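Local atomic coordinates of putative fructosamine-3-kinase (Thermobifida fusca YX, PDB entry 3F7W), a protein that probably acts as a kinase of the fructosamine kinase family, which phosphorylates sugar-modified amines, although its own substrate is not established. Residues E186-L195 / D211-D222; W67-V76 / Q108-A117. All coordinates share one frame; numbering follows the deposited sequence.

Contact 1: residues E186-L195 / D211-D222; sequences EPPARIHGDL and DPAAHGGHREAD. With EDO (1,2-ethanediol), chain I.
A189 and I191 pair in antiparallel fashion with G217 and H215, and both pairs are of the hydrogen-bonded kind; A189 N to G217 O, at 2.8 Å, is the shortest of their four bonds. Just past the strand one more backbone bond, A213 N to H192 O, joins the segments.

A second set of bonds converges on D222. Its carboxylate faces the turn after the strand and uses the syn lone pair of each oxygen: OD2 accepts from H192 N at 2.8 Å, and OD1 from G193 N at 3.0 Å, almost straight at 171°. H113 NE2 also bonds OD2. Replacing D222 by an alanine would probably leave two backbone N-H groups and that histidine without their acceptor, and the turn freer to shift. In protein kinases an aspartate likewise grips the catalytic loop; the HGDL sequence at 192-195 is consistent with that loop, and D194 and D211 probably correspond to the catalytic and metal-binding aspartates.

Apolar contacts fill in around these bonds. I191 CG1 sits 4.1 Å from the H215 ring centroid, over its face, while CD1 reaches A221 CB. H192 turns its CG anti to the backbone N (chi1 178°), which brings one face of its ring against P212 CA; L195 CD1 covers the other, and H192 NE2 bonds I210 O.

At the outer end, R219 NE forms a salt bridge with E186 OE2 (2.9 Å), nearly in the guanidinium plane, and R219 NH2 bonds P246 O.

Helix 99-114 touches A189, L195 and D222, whereas helix 57-68 lies against R190 and P212.

Contact 2: residues W67-V76 / Q108-A117; sequences WLGRSFGSPV and QLAAMHLAGA
M112, present as selenomethionine, projects from helix 99-114 into the bend that follows helix 57-68. Its CB lies 3.9 Å from S71 OG. With CG anti to the backbone N (chi1 179°), the chain runs on between the segments, and CG comes to 4.0 Å from L68 CD1. SE then meets three side chains: L68 CG at 3.8 Å, P75 CG at 4.2 Å and V76 CG2 slightly farther away. A bend at chi3 (86°) turns CE out of the line of the chain, toward D222.

The topology is consistent with the protein-kinase fold, in which the loop after the N-lobe helix rests on a long C-lobe helix; 57-68 and 99-114 would fill those roles. Residues S71 to S74 form a type II turn with G73 at positive phi, and S74 OG accepts from V76 N in an ST turn.

Q108 reaches the turn with an extended chain, and its NE2 donates to G73 O at 2.9 Å, the acceptor lying in the amide plane and the donor tilted 25° from the carbonyl plane. The other end of that amide, OE1, bonds A207 N. One water accepts a hydrogen bond from S71 OG at 2.7 Å and donates to F72 O and Q108 O; another joins L68 O to M112 O. At the opposite end of the contact, A117 CB meets the edge of the W67 ring at CZ2, 3.7 Å away.

Overall arrangement
Contact 1 lies deep, its centre about 7 Å from that of the chain, and none of its touching residues is exposed; contact 2 is about 13 Å out and only partly buried. Their centres are about 10 Å apart, and they meet directly: R190 NE probably bonds G116 O, and W67 packs against the backbone of H215. Helices 57-68 and 99-114, which carry contact 2, thus also flank contact 1. The chemistry differs with depth: strand pairing and a buried carboxylate order the probable catalytic loop in contact 1, whereas 67-76 and 108-117 rely on side-chain packing, a single direct hydrogen bond and bridging waters.

Contact 1: residues E186-L195 / D211-D222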
loop_
_atom_site.group_PDB
_atom_site.type_symbol
_atom_site.label_atom_id
_atom_site.label_comp_id
_atom_site.label_asym_id
_atom_site.label_seq_id
_atom_site.Cartn_x
_atom_site.Cartn_y
_atom_site.Cartn_z
ATOM N N GLU A 186 -20.106 3.635 1.738
ATOM C CA GLU A 186 -19.795 4.325 0.492
ATOM C C GLU A 186 -19.091 3.351 -0.460
ATOM O O GLU A 186 -18.595 2.306 -0.027
ATOM C CB GLU A 186 -18.945 5.576 0.759
ATOM C CG GLU A 186 -17.582 5.290 1.373
ATOM C CD GLU A 186 -16.725 6.530 1.535
ATOM O OE1 GLU A 186 -17.108 7.433 2.328
ATOM O OE2 GLU A 186 -15.663 6.581 0.868
ATOM N N PRO A 187 -19.055 3.672 -1.765
ATOM C CA PRO A 187 -18.477 2.695 -2.682
ATOM C C PRO A 187 -16.999 2.401 -2.415
ATOM O O PRO A 187 -16.263 3.284 -1.945
ATOM C CB PRO A 187 -18.657 3.346 -4.065
ATOM C CG PRO A 187 -19.747 4.395 -3.865
ATOM C CD PRO A 187 -19.581 4.860 -2.465
ATOM N N PRO A 188 -16.567 1.167 -2.709
ATOM C CA PRO A 188 -15.146 0.845 -2.588
ATOM C C PRO A 188 -14.304 1.729 -3.503
ATOM O O PRO A 188 -14.712 2.029 -4.636
ATOM C CB PRO A 188 -15.067 -0.624 -3.003
ATOM C CG PRO A 188 -16.360 -1.014 -3.486
ATOM C CD PRO A 188 -17.365 0.019 -3.185
ATOM N N ALA A 189 -13.139 2.137 -2.985
ATOM C CA ALA A 189 -12.155 2.917 -3.710
ATOM C C ALA A 189 -11.022 2.011 -4.219
ATOM O O ALA A 189 -10.796 0.932 -3.678
ATOM C CB ALA A 189 -11.588 3.988 -2.791
ATOM N N ARG A 190 -10.327 2.457 -5.264
ATOM C CA ARG A 190 -9.081 1.822 -5.673
ATOM C C ARG A 190 -7.972 2.372 -4.791
ATOM O O ARG A 190 -7.463 3.467 -5.031
ATOM C CB ARG A 190 -8.742 2.087 -7.146
ATOM C CG ARG A 190 -9.728 1.535 -8.096
ATOM C CD ARG A 190 -9.157 1.323 -9.480
ATOM N NE ARG A 190 -10.271 1.011 -10.319
ATOM C CZ ARG A 190 -10.200 0.463 -11.512
ATOM N NH1 ARG A 190 -9.026 0.202 -12.081
ATOM N NH2 ARG A 190 -11.331 0.229 -12.156
ATOM N N ILE A 191 -7.611 1.622 -3.771
ATOM C CA ILE A 191 -6.612 2.092 -2.811
ATOM C C ILE A 191 -5.258 1.452 -3.001
ATOM O O ILE A 191 -5.141 0.285 -3.440
ATOM C CB ILE A 191 -7.090 1.966 -1.313
ATOM C CG1 ILE A 191 -7.117 0.523 -0.792
ATOM C CG2 ILE A 191 -8.447 2.699 -1.153
ATOM C CD1 ILE A 191 -7.226 0.420 0.792
ATOM N N HIS A 192 -4.236 2.223 -2.638
ATOM C CA HIS A 192 -2.850 1.783 -2.669
ATOM C C HIS A 192 -2.603 0.605 -1.672
ATOM O O HIS A 192 -1.949 -0.382 -2.009
ATOM C CB HIS A 192 -1.946 2.987 -2.386
ATOM C CG HIS A 192 -0.493 2.658 -2.335
ATOM N ND1 HIS A 192 0.098 2.120 -1.213
ATOM C CD2 HIS A 192 0.495 2.819 -3.248
ATOM C CE1 HIS A 192 1.389 1.942 -1.448
ATOM N NE2 HIS A 192 1.654 2.358 -2.676
ATOM N N GLY A 193 -3.096 0.745 -0.450
ATOM C CA GLY A 193 -3.065 -0.311 0.559
ATOM C C GLY A 193 -1.880 -0.318 1.510
ATOM O O GLY A 193 -1.906 -1.038 2.501
ATOM N N ASP A 194 -0.838 0.447 1.202
ATOM C CA ASP A 194 0.332 0.608 2.070
ATOM C C ASP A 194 0.949 2.001 1.915
ATOM O O ASP A 194 2.181 2.166 1.719
ATOM C CB ASP A 194 1.361 -0.482 1.771
ATOM C CG ASP A 194 2.404 -0.637 2.873
ATOM O OD1 ASP A 194 2.129 -0.321 4.057
ATOM O OD2 ASP A 194 3.513 -1.095 2.533
ATOM N N LEU A 195 0.095 3.029 2.013
ATOM C CA LEU A 195 0.491 4.372 1.657
ATOM C C LEU A 195 1.028 5.147 2.847
ATOM O O LEU A 195 0.397 6.081 3.349
ATOM C CB LEU A 195 -0.677 5.123 0.991
ATOM C CG LEU A 195 -0.303 6.382 0.204
ATOM C CD1 LEU A 195 0.556 5.993 -1.010
ATOM C CD2 LEU A 195 -1.588 7.210 -0.183
ATOM N N ASP A 211 5.311 0.415 -4.320
ATOM C CA ASP A 211 5.118 -0.714 -3.449
ATOM C C ASP A 211 3.648 -0.903 -2.981
ATOM O O ASP A 211 3.380 -1.105 -1.802
ATOM C CB ASP A 211 6.079 -0.612 -2.267
ATOM C CG ASP A 211 7.547 -0.556 -2.696
ATOM O OD1 ASP A 211 7.912 -1.057 -3.795
ATOM O OD2 ASP A 211 8.316 0.003 -1.911
ATOM N N PRO A 212 2.695 -0.906 -3.915
ATOM C CA PRO A 212 1.302 -1.024 -3.509
ATOM C C PRO A 212 0.914 -2.411 -3.021
ATOM O O PRO A 212 1.524 -3.427 -3.405
ATOM C CB PRO A 212 0.531 -0.758 -4.821
ATOM C CG PRO A 212 1.422 -1.302 -5.866
ATOM C CD PRO A 212 2.812 -0.844 -5.388
ATOM N N ALA A 213 -0.120 -2.451 -2.176
ATOM C CA ALA A 213 -0.831 -3.682 -1.814
ATOM C C ALA A 213 -2.296 -3.406 -2.245
ATOM O O ALA A 213 -3.227 -3.290 -1.442
ATOM C CB ALA A 213 -0.705 -3.979 -0.304
ATOM N N ALA A 214 -2.475 -3.243 -3.557
ATOM C CA ALA A 214 -3.638 -2.571 -4.105
ATOM C C ALA A 214 -4.891 -3.443 -4.013
ATOM O O ALA A 214 -4.851 -4.657 -4.239
ATOM C CB ALA A 214 -3.393 -2.110 -5.572
ATOM N N HIS A 215 -6.011 -2.802 -3.677
ATOM C CA HIS A 215 -7.288 -3.491 -3.662
ATOM C C HIS A 215 -8.423 -2.508 -3.551
ATOM O O HIS A 215 -8.191 -1.298 -3.365
ATOM C CB HIS A 215 -7.349 -4.515 -2.500
ATOM C CG HIS A 215 -7.142 -3.927 -1.128
ATOM N ND1 HIS A 215 -5.892 -3.611 -0.648
ATOM C CD2 HIS A 215 -8.009 -3.620 -0.130
ATOM C CE1 HIS A 215 -5.987 -3.156 0.588
ATOM N NE2 HIS A 215 -7.257 -3.161 0.939
ATOM N N GLY A 216 -9.644 -3.032 -3.682
ATOM C CA GLY A 216 -10.853 -2.287 -3.347
ATOM C C GLY A 216 -10.947 -2.171 -1.846
ATOM O O GLY A 216 -11.017 -3.180 -1.145
ATOM N N GLY A 217 -10.929 -0.938 -1.354
ATOM C CA GLY A 217 -10.836 -0.670 0.091
ATOM C C GLY A 217 -11.543 0.627 0.392
ATOM O O GLY A 217 -12.070 1.283 -0.520
ATOM N N HIS A 218 -11.567 1.004 1.662
ATOM C CA HIS A 218 -12.086 2.292 2.033
ATOM C C HIS A 218 -11.016 3.323 1.751
ATOM O O HIS A 218 -9.882 3.183 2.191
ATOM C CB HIS A 218 -12.481 2.306 3.512
ATOM C CG HIS A 218 -13.478 3.357 3.846
ATOM N ND1 HIS A 218 -13.260 4.700 3.598
ATOM C CD2 HIS A 218 -14.719 3.262 4.378
ATOM C CE1 HIS A 218 -14.316 5.387 4.002
ATOM N NE2 HIS A 218 -15.211 4.540 4.487
ATOM N N ARG A 219 -11.376 4.373 1.026
ATOM C CA ARG A 219 -10.389 5.409 0.681
ATOM C C ARG A 219 -9.763 6.067 1.918
ATOM O O ARG A 219 -8.631 6.499 1.865
ATOM C CB ARG A 219 -10.995 6.452 -0.247
ATOM C CG ARG A 219 -12.160 7.264 0.308
ATOM C CD ARG A 219 -13.106 7.704 -0.841
ATOM N NE ARG A 219 -14.129 8.667 -0.419
ATOM C CZ ARG A 219 -14.070 9.993 -0.585
ATOM N NH1 ARG A 219 -13.032 10.585 -1.139
ATOM N NH2 ARG A 219 -15.075 10.756 -0.155
ATOM N N GLU A 220 -10.506 6.126 3.032
ATOM C CA GLU A 220 -9.962 6.631 4.298
ATOM C C GLU A 220 -8.728 5.858 4.766
ATOM O O GLU A 220 -7.894 6.424 5.445
ATOM C CB GLU A 220 -11.035 6.707 5.387
ATOM C CG GLU A 220 -12.088 7.838 5.118
ATOM C CD GLU A 220 -13.243 7.880 6.118
ATOM O OE1 GLU A 220 -13.073 7.487 7.300
ATOM O OE2 GLU A 220 -14.321 8.343 5.717
ATOM N N ALA A 221 -8.594 4.580 4.370
ATOM C CA ALA A 221 -7.433 3.768 4.718
ATOM C C ALA A 221 -6.145 4.436 4.275
ATOM O O ALA A 221 -5.205 4.569 5.053
ATOM C CB ALA A 221 -7.539 2.336 4.109
ATOM N N ASP A 222 -6.091 4.860 3.020
ATOM C CA ASP A 222 -4.838 5.428 2.480
ATOM C C ASP A 222 -4.481 6.729 3.195
ATOM O O ASP A 222 -3.336 6.965 3.563
ATOM C CB ASP A 222 -4.954 5.683 0.961
ATOM C CG ASP A 222 -4.672 4.419 0.089
ATOM O OD1 ASP A 222 -4.276 3.343 0.597
ATOM O OD2 ASP A 222 -4.863 4.530 -1.147
HETATM C C1 EDO I . -15.471 6.048 -4.855
HETATM O O1 EDO I . -14.752 4.889 -5.275
HETATM C C2 EDO I . -15.035 6.427 -3.438
HETATM O O2 EDO I . -15.829 5.774 -2.438
HETATM O O HOH W 1 -14.286 4.366 0.091
HETATM O O HOH W 2 -15.147 9.288 3.197
HETATM O O HOH W 3 -17.623 9.390 0.537
HETATM O O HOH W 4 4.132 -2.435 0.298
HETATM O O HOH W 5 -2.671 2.500 2.693
#

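Contact 2: residues W67-V76 / Q108-A117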
loop_
_atom_site.group_PDB
_atom_site.type_symbol
_atom_site.label_atom_id
_atom_site.label_comp_id
_atom_site.label_asym_id
_atom_site.label_seq_id
_atom_site.Cartn_x
_atom_site.Cartn_y
_atom_site.Cartn_z
ATOM N N TRP A 67 -3.872 -2.002 -12.317
ATOM C CA TRP A 67 -5.227 -1.675 -11.943
ATOM C C TRP A 67 -5.321 -0.303 -11.286
ATOM O O TRP A 67 -6.228 0.487 -11.560
ATOM C CB TRP A 67 -5.735 -2.785 -11.029
ATOM C CG TRP A 67 -7.162 -2.647 -10.536
ATOM C CD1 TRP A 67 -8.310 -2.918 -11.234
ATOM C CD2 TRP A 67 -7.574 -2.314 -9.202
ATOM N NE1 TRP A 67 -9.416 -2.711 -10.428
ATOM C CE2 TRP A 67 -8.991 -2.362 -9.172
ATOM C CE3 TRP A 67 -6.883 -1.985 -8.030
ATOM C CZ2 TRP A 67 -9.725 -2.096 -8.008
ATOM C CZ3 TRP A 67 -7.607 -1.705 -6.890
ATOM C CH2 TRP A 67 -9.007 -1.782 -6.877
ATOM N N LEU A 68 -4.383 0.006 -10.416
ATOM C CA LEU A 68 -4.386 1.262 -9.713
ATOM C C LEU A 68 -4.014 2.438 -10.600
ATOM O O LEU A 68 -4.407 3.592 -10.324
ATOM C CB LEU A 68 -3.408 1.106 -8.526
ATOM C CG LEU A 68 -3.440 2.008 -7.343
ATOM C CD1 LEU A 68 -4.793 1.843 -6.574
ATOM C CD2 LEU A 68 -2.180 1.653 -6.498
ATOM N N GLY A 69 -3.344 2.159 -11.719
ATOM C CA GLY A 69 -2.726 3.189 -12.531
ATOM C C GLY A 69 -3.631 3.837 -13.572
ATOM O O GLY A 69 -3.177 4.671 -14.317
ATOM N N ARG A 70 -4.893 3.420 -13.623
ATOM C CA ARG A 70 -5.831 3.893 -14.638
ATOM C C ARG A 70 -6.681 5.041 -14.061
ATOM O O ARG A 70 -7.912 4.947 -13.890
ATOM C CB ARG A 70 -6.671 2.726 -15.171
ATOM C CG ARG A 70 -5.807 1.559 -15.688
ATOM C CD ARG A 70 -6.639 0.413 -16.216
ATOM N NE ARG A 70 -6.194 -0.880 -15.697
ATOM C CZ ARG A 70 -6.883 -2.021 -15.810
ATOM N NH1 ARG A 70 -8.050 -2.056 -16.456
ATOM N NH2 ARG A 70 -6.412 -3.138 -15.262
ATOM N N SER A 71 -5.992 6.102 -13.680
ATOM C CA SER A 71 -6.660 7.389 -13.456
ATOM C C SER A 71 -5.902 8.571 -14.020
ATOM O O SER A 71 -4.703 8.487 -14.310
ATOM C CB SER A 71 -6.904 7.583 -11.965
ATOM O OG SER A 71 -5.673 7.603 -11.260
ATOM N N PHE A 72 -6.603 9.701 -14.138
ATOM C CA PHE A 72 -6.002 10.940 -14.686
ATOM C C PHE A 72 -4.911 11.452 -13.753
ATOM O O PHE A 72 -5.152 11.583 -12.554
ATOM C CB PHE A 72 -7.045 12.026 -14.855
ATOM C CG PHE A 72 -6.538 13.254 -15.575
ATOM C CD1 PHE A 72 -6.241 13.220 -16.935
ATOM C CD2 PHE A 72 -6.356 14.434 -14.894
ATOM C CE1 PHE A 72 -5.782 14.338 -17.592
ATOM C CE2 PHE A 72 -5.884 15.566 -15.539
ATOM C CZ PHE A 72 -5.601 15.517 -16.900
ATOM N N GLY A 73 -3.748 11.793 -14.311
ATOM C CA GLY A 73 -2.594 12.210 -13.519
ATOM C C GLY A 73 -2.135 11.150 -12.540
ATOM O O GLY A 73 -1.630 11.477 -11.456
ATOM N N SER A 74 -2.301 9.887 -12.916
ATOM C CA SER A 74 -1.958 8.767 -12.063
ATOM C C SER A 74 -0.584 8.946 -11.419
ATOM O O SER A 74 0.414 9.241 -12.120
ATOM C CB SER A 74 -1.902 7.449 -12.845
ATOM O OG SER A 74 -1.484 6.400 -11.977
ATOM N N PRO A 75 -0.500 8.728 -10.101
ATOM C CA PRO A 75 0.809 8.744 -9.436
ATOM C C PRO A 75 1.500 7.363 -9.443
ATOM O O PRO A 75 2.505 7.200 -8.791
ATOM C CB PRO A 75 0.448 9.143 -7.993
ATOM C CG PRO A 75 -0.873 8.556 -7.804
ATOM C CD PRO A 75 -1.585 8.496 -9.139
ATOM N N VAL A 76 0.984 6.398 -10.203
ATOM C CA VAL A 76 1.464 5.011 -10.174
ATOM C C VAL A 76 2.498 4.817 -11.280
ATOM O O VAL A 76 2.226 5.153 -12.438
ATOM C CB VAL A 76 0.274 4.025 -10.422
ATOM C CG1 VAL A 76 0.739 2.567 -10.343
ATOM C CG2 VAL A 76 -0.843 4.288 -9.422
ATOM N N GLN A 108 -4.225 13.973 -7.387
ATOM C CA GLN A 108 -3.840 12.699 -7.957
ATOM C C GLN A 108 -4.455 11.540 -7.192
ATOM O O GLN A 108 -4.978 10.593 -7.792
ATOM C CB GLN A 108 -2.316 12.526 -7.968
ATOM C CG GLN A 108 -1.517 13.444 -8.895
ATOM C CD GLN A 108 -0.040 13.179 -8.796
ATOM O OE1 GLN A 108 0.636 13.614 -7.827
ATOM N NE2 GLN A 108 0.477 12.377 -9.745
ATOM N N LEU A 109 -4.350 11.589 -5.873
ATOM C CA LEU A 109 -4.903 10.528 -5.031
ATOM C C LEU A 109 -6.422 10.433 -5.099
ATOM O O LEU A 109 -6.977 9.338 -5.092
ATOM C CB LEU A 109 -4.491 10.740 -3.558
ATOM C CG LEU A 109 -3.103 10.340 -3.062
ATOM C CD1 LEU A 109 -3.022 10.707 -1.540
ATOM C CD2 LEU A 109 -2.802 8.857 -3.300
ATOM N N ALA A 110 -7.103 11.579 -5.099
ATOM C CA ALA A 110 -8.545 11.601 -5.247
ATOM C C ALA A 110 -8.982 10.906 -6.548
ATOM O O ALA A 110 -9.912 10.116 -6.536
ATOM C CB ALA A 110 -9.091 13.075 -5.188
ATOM N N ALA A 111 -8.331 11.213 -7.666
ATOM C CA ALA A 111 -8.714 10.617 -8.955
ATOM C C ALA A 111 -8.439 9.101 -8.950
ATOM O O ALA A 111 -9.218 8.317 -9.480
ATOM C CB ALA A 111 -7.969 11.291 -10.104
HETATM N N MSE A 112 -7.331 8.723 -8.319
HETATM C CA MSE A 112 -6.935 7.326 -8.179
HETATM C C MSE A 112 -8.030 6.576 -7.414
HETATM O O MSE A 112 -8.545 5.575 -7.912
HETATM C CB MSE A 112 -5.601 7.170 -7.427
HETATM C CG MSE A 112 -5.161 5.724 -7.234
HETATM SE SE MSE A 112 -3.474 5.650 -6.294
HETATM C CE MSE A 112 -4.287 5.716 -4.517
ATOM N N HIS A 113 -8.388 7.069 -6.236
ATOM C CA HIS A 113 -9.433 6.433 -5.424
ATOM C C HIS A 113 -10.788 6.340 -6.143
ATOM O O HIS A 113 -11.456 5.299 -6.112
ATOM C CB HIS A 113 -9.635 7.193 -4.128
ATOM C CG HIS A 113 -8.524 7.022 -3.139
ATOM N ND1 HIS A 113 -8.370 7.849 -2.054
ATOM C CD2 HIS A 113 -7.536 6.098 -3.056
ATOM C CE1 HIS A 113 -7.348 7.435 -1.331
ATOM N NE2 HIS A 113 -6.795 6.397 -1.940
ATOM N N LEU A 114 -11.181 7.431 -6.786
ATOM C CA LEU A 114 -12.512 7.533 -7.401
ATOM C C LEU A 114 -12.666 6.797 -8.736
ATOM O O LEU A 114 -13.770 6.726 -9.280
ATOM C CB LEU A 114 -12.932 9.005 -7.495
ATOM C CG LEU A 114 -13.695 9.526 -6.251
ATOM C CD1 LEU A 114 -13.009 9.202 -4.911
ATOM C CD2 LEU A 114 -13.893 11.008 -6.364
ATOM N N ALA A 115 -11.584 6.251 -9.267
ATOM C CA ALA A 115 -11.689 5.259 -10.343
ATOM C C ALA A 115 -12.636 4.136 -9.892
ATOM O O ALA A 115 -13.342 3.564 -10.687
ATOM C CB ALA A 115 -10.307 4.726 -10.696
ATOM N N GLY A 116 -12.658 3.857 -8.587
ATOM C CA GLY A 116 -13.654 2.983 -8.001
ATOM C C GLY A 116 -13.427 1.505 -8.255
ATOM O O GLY A 116 -12.635 1.110 -9.096
ATOM N N ALA A 117 -14.133 0.671 -7.513
ATOM C CA ALA A 117 -13.969 -0.763 -7.617
ATOM C C ALA A 117 -15.325 -1.436 -7.525
ATOM O O ALA A 117 -16.259 -0.895 -6.948
ATOM C CB ALA A 117 -13.045 -1.252 -6.528
HETATM O O HOH W 6 -7.067 4.342 -9.997
HETATM O O HOH W 7 -4.712 9.957 -10.353
#